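Local coordinates for putative secreted cellulose binding protein (Streptomyces coelicolor, PDB 4OY7) that is a copper-dependent lytic polysaccharide monooxygenase, here its catalytic domain, that probably cleaves cellulose chains by oxidation at their glycosidic bonds, at residues 49-54 and 74-79; 113-118 and 137-142. One frame throughout, in Å; residues are numbered along the deposited sequence.

Contact 1: 49-54 and 74-79; sequences AVLDSN and RSPYDF
Val50 sets one methyl squarely on the ring of Phe79: CG2 lies 3.7 Å from the ring centroid and 5° off its normal, a CH-pi contact over the centre of the face. The valine brings CG2 there by turning it anti to its carbonyl carbon, with CG1 directed elsewhere. One residue back, Ala49 CB meets the edge of the Tyr77 ring, 3.7 Å from CE2, while Pro76 CB sits over one face of that ring. Leu51 crosses Pro76 at about a right angle, its CD1 3.7 Å from the proline CD. At the other end Asp52 and the extended Arg74 chain run side by side in the same direction, so that OD1 of Asp52 rests 3.5 Å from CD of Arg74. Their charges stop short of a salt bridge; water 1 spans them, donating to Asp52 OD1 and accepting from Arg74 NH1, and Tyr62 bonds to Asp52 OD1 through its OH and to Arg74 NH1 through its backbone O. OD2 of Asp52 accepts from Asn54 N at 2.9 Å in an Asx turn, matched by an ST turn from Ser75 OG to Tyr77 N. Replacing Asp52 with alanine is likely to leave Tyr62 OH and water 1 without an acceptor and Asn54 N without its turn partner. Short strand 51-52 and loop 74-79 pack beside the copper site of this AA10 monooxygenase, with Leu51 against His1 and Glu183.

Contact 2: 113-118 and 137-142; sequences DFRVYL and IQTVTN
Two neighbouring antiparallel strands of the LPMO beta-sandwich meet here, with a classic beta bulge in which Ile137 and Gln138 stand together opposite the single residue Val116. Phe114 and Val140 form a hydrogen-bonded pair, with N of Phe114 2.9 Å from O of Val140 and the return bond from Val140 N to Phe114 O at a similar length. At the bulge, Val116 O takes a bond from Ile137 N and a weak one from Gln138 N, while Val116 N donates to Gln138 O at 2.8 Å. Phe114, Val116, Gln138 and Val140 point into the sandwich, toward strand 155-161. Phe114 stacks on Trp176 of the adjoining strand 168-178, and the amide of Gln138, carried alongside Val116 so that OE1 lies 3.7 Å from CG2 of the valine, takes a bond from Trp158 NE1 and gives one to Asp159 O. Both polar ends of that amide are thereby engaged, which should fix its rotation. From the bulge, Ile137 brings CD1 within 3.9 Å of Leu118 CB. On the other face are Asp113, Arg115, Thr139 and Thr141. With OG1 beside the backbone N (chi1 -56°), Thr139 turns CG2 to within 3.7 Å of CB of Asp113. Beyond it Asp113 and Thr141 lie side by side, and OG1 of Thr141 donates to OD1 of Asp113 at 2.8 Å, coming from above the carboxylate plane, 55° out of it.

In the fold
Contact 1 and contact 2 do not touch: their centres are 20 Å apart and their nearest atoms about 10 Å. What joins them is the mixed sheet. Strand 51-52 pairs with 184-193, which pairs with 168-178, and this in turn with 112-119, the first strand of contact 2. The copper ion, held by His1 and His110, lies nearer contact 1, with the Leu51 side chain about 6 Å from it; the Phe114 side chain of contact 2 is about 10 Å away. Contact 1 thus lies at the edge of that sheet beside the metal, short strand against loop, whereas contact 2 lies within the sandwich, on a strand that begins just after His110.

Contact 1: 49-54 and 74-79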
loop_
_atom_site.group_PDB
_atom_site.type_symbol
_atom_site.label_atom_id
_atom_site.label_comp_id
_atom_site.label_asym_id
_atom_site.label_seq_id
_atom_site.Cartn_x
_atom_site.Cartn_y
_atom_site.Cartn_z
ATOM N N ALA A 49 -0.546 4.716 8.918
ATOM C CA ALA A 49 0.345 4.341 10.004
ATOM C C ALA A 49 0.721 2.863 9.987
ATOM O O ALA A 49 0.971 2.261 11.024
ATOM C CB ALA A 49 -0.270 4.757 11.349
ATOM N N VAL A 50 0.815 2.292 8.780
ATOM C CA VAL A 50 1.161 0.881 8.628
ATOM C C VAL A 50 2.690 0.734 8.718
ATOM O O VAL A 50 3.393 0.712 7.702
ATOM C CB VAL A 50 0.631 0.290 7.310
ATOM C CG1 VAL A 50 0.770 -1.217 7.364
ATOM C CG2 VAL A 50 -0.838 0.630 7.128
ATOM N N LEU A 51 3.196 0.619 9.934
ATOM C CA LEU A 51 4.593 0.818 10.211
ATOM C C LEU A 51 5.147 -0.251 11.137
ATOM O O LEU A 51 4.424 -0.894 11.887
ATOM C CB LEU A 51 4.811 2.232 10.792
ATOM C CG LEU A 51 4.245 2.511 12.198
ATOM C CD1 LEU A 51 5.223 2.190 13.320
ATOM C CD2 LEU A 51 3.871 3.986 12.296
ATOM N N ASP A 52 6.451 -0.479 11.031
ATOM C CA ASP A 52 7.186 -1.319 11.975
ATOM C C ASP A 52 8.360 -0.436 12.398
ATOM O O ASP A 52 9.217 -0.101 11.570
ATOM C CB ASP A 52 7.679 -2.604 11.308
ATOM C CG ASP A 52 8.571 -3.462 12.208
ATOM O OD1 ASP A 52 9.000 -4.531 11.712
ATOM O OD2 ASP A 52 8.823 -3.106 13.376
ATOM N N SER A 53 8.389 -0.074 13.679
ATOM C CA SER A 53 9.469 0.739 14.258
ATOM C C SER A 53 10.873 0.149 14.137
ATOM O O SER A 53 11.848 0.893 14.269
ATOM C CB SER A 53 9.238 0.968 15.758
ATOM O OG SER A 53 7.940 1.449 15.964
ATOM N N ASN A 54 10.967 -1.165 13.954
ATOM C CA ASN A 54 12.238 -1.878 13.996
ATOM C C ASN A 54 12.599 -2.630 12.731
ATOM O O ASN A 54 13.526 -3.444 12.741
ATOM C CB ASN A 54 12.217 -2.851 15.178
ATOM C CG ASN A 54 12.144 -2.135 16.496
ATOM O OD1 ASN A 54 13.110 -1.472 16.914
ATOM N ND2 ASN A 54 10.998 -2.216 17.151
ATOM N N ARG A 74 3.236 -5.649 13.342
ATOM C CA ARG A 74 4.083 -5.000 14.348
ATOM C C ARG A 74 3.794 -3.515 14.567
ATOM O O ARG A 74 4.515 -2.870 15.324
ATOM C CB ARG A 74 5.556 -5.222 14.007
ATOM C CG ARG A 74 5.989 -6.676 14.090
ATOM C CD ARG A 74 7.503 -6.767 13.996
ATOM N NE ARG A 74 7.983 -8.138 14.152
ATOM C CZ ARG A 74 8.327 -8.983 13.166
ATOM N NH1 ARG A 74 8.263 -8.676 11.855
ATOM N NH2 ARG A 74 8.775 -10.191 13.520
ATOM N N SER A 75 2.763 -2.965 13.930
ATOM C CA SER A 75 2.458 -1.525 14.079
ATOM C C SER A 75 1.746 -1.270 15.400
ATOM O O SER A 75 1.362 -2.214 16.103
ATOM C CB SER A 75 1.587 -1.029 12.913
ATOM O OG SER A 75 0.219 -1.166 13.215
ATOM N N PRO A 76 1.538 0.004 15.732
ATOM C CA PRO A 76 0.747 0.335 16.920
ATOM C C PRO A 76 -0.751 0.014 16.824
ATOM O O PRO A 76 -1.458 0.203 17.817
ATOM C CB PRO A 76 0.902 1.861 17.029
ATOM C CG PRO A 76 2.015 2.240 16.119
ATOM C CD PRO A 76 2.049 1.196 15.047
ATOM N N TYR A 77 -1.225 -0.396 15.646
ATOM C CA TYR A 77 -2.638 -0.594 15.365
ATOM C C TYR A 77 -2.891 -1.961 14.748
ATOM O O TYR A 77 -1.971 -2.618 14.230
ATOM C CB TYR A 77 -3.149 0.495 14.403
ATOM C CG TYR A 77 -2.855 1.878 14.891
ATOM C CD1 TYR A 77 -3.473 2.359 16.053
ATOM C CD2 TYR A 77 -1.945 2.693 14.247
ATOM C CE1 TYR A 77 -3.193 3.617 16.536
ATOM C CE2 TYR A 77 -1.623 3.952 14.743
ATOM C CZ TYR A 77 -2.277 4.403 15.884
ATOM O OH TYR A 77 -2.002 5.647 16.381
ATOM N N ASP A 78 -4.156 -2.359 14.748
ATOM C CA ASP A 78 -4.561 -3.625 14.160
ATOM C C ASP A 78 -4.851 -3.386 12.688
ATOM O O ASP A 78 -5.839 -2.748 12.360
ATOM C CB ASP A 78 -5.803 -4.170 14.868
ATOM C CG ASP A 78 -6.269 -5.503 14.306
ATOM O OD1 ASP A 78 -5.817 -5.931 13.211
ATOM O OD2 ASP A 78 -7.104 -6.142 14.959
ATOM N N PHE A 79 -3.947 -3.843 11.821
ATOM C CA PHE A 79 -4.130 -3.778 10.363
ATOM C C PHE A 79 -4.214 -5.177 9.798
ATOM O O PHE A 79 -4.142 -5.368 8.583
ATOM C CB PHE A 79 -2.942 -3.058 9.689
ATOM C CG PHE A 79 -2.907 -1.577 9.926
ATOM C CD1 PHE A 79 -3.881 -0.728 9.398
ATOM C CD2 PHE A 79 -1.875 -1.020 10.675
ATOM C CE1 PHE A 79 -3.838 0.641 9.644
ATOM C CE2 PHE A 79 -1.832 0.333 10.934
ATOM C CZ PHE A 79 -2.805 1.171 10.413
HETATM O O HOH W 1 7.358 -6.439 10.530
HETATM O O HOH W 2 6.386 -1.009 15.528
#

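Contact 2: 113-118 and 137-142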
loop_
_atom_site.group_PDB
_atom_site.type_symbol
_atom_site.label_atom_id
_atom_site.label_comp_id
_atom_site.label_asym_id
_atom_site.label_seq_id
_atom_site.Cartn_x
_atom_site.Cartn_y
_atom_site.Cartn_z
ATOM N N ASP A 113 14.184 5.658 0.939
ATOM C CA ASP A 113 13.890 4.987 -0.336
ATOM C C ASP A 113 12.508 4.388 -0.308
ATOM O O ASP A 113 12.068 3.811 0.718
ATOM C CB ASP A 113 14.830 3.796 -0.587
ATOM C CG ASP A 113 16.239 4.173 -0.867
ATOM O OD1 ASP A 113 16.521 5.339 -1.129
ATOM O OD2 ASP A 113 17.077 3.239 -0.834
ATOM N N PHE A 114 11.836 4.434 -1.451
ATOM C CA PHE A 114 10.650 3.660 -1.687
ATOM C C PHE A 114 10.998 2.468 -2.565
ATOM O O PHE A 114 11.400 2.624 -3.733
ATOM C CB PHE A 114 9.606 4.538 -2.353
ATOM C CG PHE A 114 9.126 5.651 -1.484
ATOM C CD1 PHE A 114 9.754 6.887 -1.489
ATOM C CD2 PHE A 114 8.032 5.468 -0.653
ATOM C CE1 PHE A 114 9.316 7.929 -0.675
ATOM C CE2 PHE A 114 7.595 6.492 0.173
ATOM C CZ PHE A 114 8.224 7.727 0.164
ATOM N N ARG A 115 10.853 1.278 -1.995
ATOM C CA ARG A 115 11.131 0.023 -2.719
ATOM C C ARG A 115 9.814 -0.454 -3.239
ATOM O O ARG A 115 8.925 -0.789 -2.430
ATOM C CB ARG A 115 11.732 -1.006 -1.777
ATOM C CG ARG A 115 13.102 -0.623 -1.270
ATOM C CD ARG A 115 13.611 -1.542 -0.205
ATOM N NE ARG A 115 14.869 -1.096 0.388
ATOM C CZ ARG A 115 15.461 -1.708 1.398
ATOM N NH1 ARG A 115 14.940 -2.838 1.913
ATOM N NH2 ARG A 115 16.614 -1.223 1.863
ATOM N N VAL A 116 9.711 -0.530 -4.560
ATOM C CA VAL A 116 8.448 -0.815 -5.236
ATOM C C VAL A 116 8.505 -2.199 -5.895
ATOM O O VAL A 116 9.387 -2.474 -6.710
ATOM C CB VAL A 116 8.131 0.269 -6.284
ATOM C CG1 VAL A 116 6.819 -0.050 -7.006
ATOM C CG2 VAL A 116 8.113 1.686 -5.662
ATOM N N TYR A 117 7.532 -3.041 -5.555
ATOM C CA TYR A 117 7.446 -4.441 -6.015
ATOM C C TYR A 117 6.130 -4.778 -6.696
ATOM O O TYR A 117 5.078 -4.255 -6.334
ATOM C CB TYR A 117 7.621 -5.425 -4.852
ATOM C CG TYR A 117 8.823 -5.246 -3.948
ATOM C CD1 TYR A 117 8.869 -4.234 -3.001
ATOM C CD2 TYR A 117 9.861 -6.141 -3.988
ATOM C CE1 TYR A 117 9.962 -4.107 -2.138
ATOM C CE2 TYR A 117 10.956 -6.037 -3.143
ATOM C CZ TYR A 117 10.995 -5.023 -2.196
ATOM O OH TYR A 117 12.124 -4.937 -1.379
ATOM N N LEU A 118 6.171 -5.711 -7.639
ATOM C CA LEU A 118 4.938 -6.150 -8.329
ATOM C C LEU A 118 4.835 -7.661 -8.259
ATOM O O LEU A 118 5.812 -8.357 -8.438
ATOM C CB LEU A 118 4.976 -5.713 -9.777
ATOM C CG LEU A 118 3.796 -6.052 -10.680
ATOM C CD1 LEU A 118 2.518 -5.330 -10.243
ATOM C CD2 LEU A 118 4.167 -5.690 -12.110
ATOM N N ILE A 137 10.823 -3.833 -8.776
ATOM C CA ILE A 137 10.803 -3.225 -10.119
ATOM C C ILE A 137 11.333 -1.787 -10.153
ATOM O O ILE A 137 11.713 -1.292 -11.204
ATOM C CB ILE A 137 9.416 -3.344 -10.807
ATOM C CG1 ILE A 137 8.301 -2.641 -10.064
ATOM C CG2 ILE A 137 9.055 -4.820 -11.042
ATOM C CD1 ILE A 137 7.029 -2.549 -10.903
ATOM N N GLN A 138 11.433 -1.144 -8.993
ATOM C CA GLN A 138 11.930 0.216 -8.902
ATOM C C GLN A 138 12.316 0.554 -7.466
ATOM O O GLN A 138 11.659 0.111 -6.530
ATOM C CB GLN A 138 10.846 1.152 -9.481
ATOM C CG GLN A 138 10.766 2.546 -8.946
ATOM C CD GLN A 138 9.565 3.303 -9.481
ATOM O OE1 GLN A 138 8.438 3.188 -8.978
ATOM N NE2 GLN A 138 9.815 4.089 -10.478
ATOM N N THR A 139 13.388 1.312 -7.271
ATOM C CA THR A 139 13.636 1.928 -5.964
ATOM C C THR A 139 13.757 3.408 -6.200
ATOM O O THR A 139 14.474 3.790 -7.100
ATOM C CB THR A 139 14.873 1.375 -5.213
ATOM O OG1 THR A 139 14.741 -0.048 -5.071
ATOM C CG2 THR A 139 14.993 1.969 -3.828
ATOM N N VAL A 140 13.023 4.220 -5.435
ATOM C CA VAL A 140 12.971 5.674 -5.622
ATOM C C VAL A 140 13.560 6.337 -4.393
ATOM O O VAL A 140 12.979 6.285 -3.303
ATOM C CB VAL A 140 11.518 6.162 -5.816
ATOM C CG1 VAL A 140 11.470 7.663 -6.088
ATOM C CG2 VAL A 140 10.884 5.367 -6.937
ATOM N N THR A 141 14.702 6.992 -4.573
ATOM C CA THR A 141 15.413 7.594 -3.462
ATOM C C THR A 141 15.018 9.057 -3.309
ATOM O O THR A 141 15.227 9.866 -4.225
ATOM C CB THR A 141 16.935 7.423 -3.647
ATOM O OG1 THR A 141 17.249 6.018 -3.776
ATOM C CG2 THR A 141 17.680 8.044 -2.466
ATOM N N ASN A 142 14.459 9.411 -2.151
ATOM C CA ASN A 142 14.122 10.810 -1.835
ATOM C C ASN A 142 13.405 11.569 -2.963
ATOM O O ASN A 142 13.883 12.608 -3.454
ATOM C CB ASN A 142 15.390 11.541 -1.398
ATOM C CG ASN A 142 15.838 11.126 -0.031
ATOM O OD1 ASN A 142 15.020 11.051 0.886
ATOM N ND2 ASN A 142 17.131 10.865 0.125
#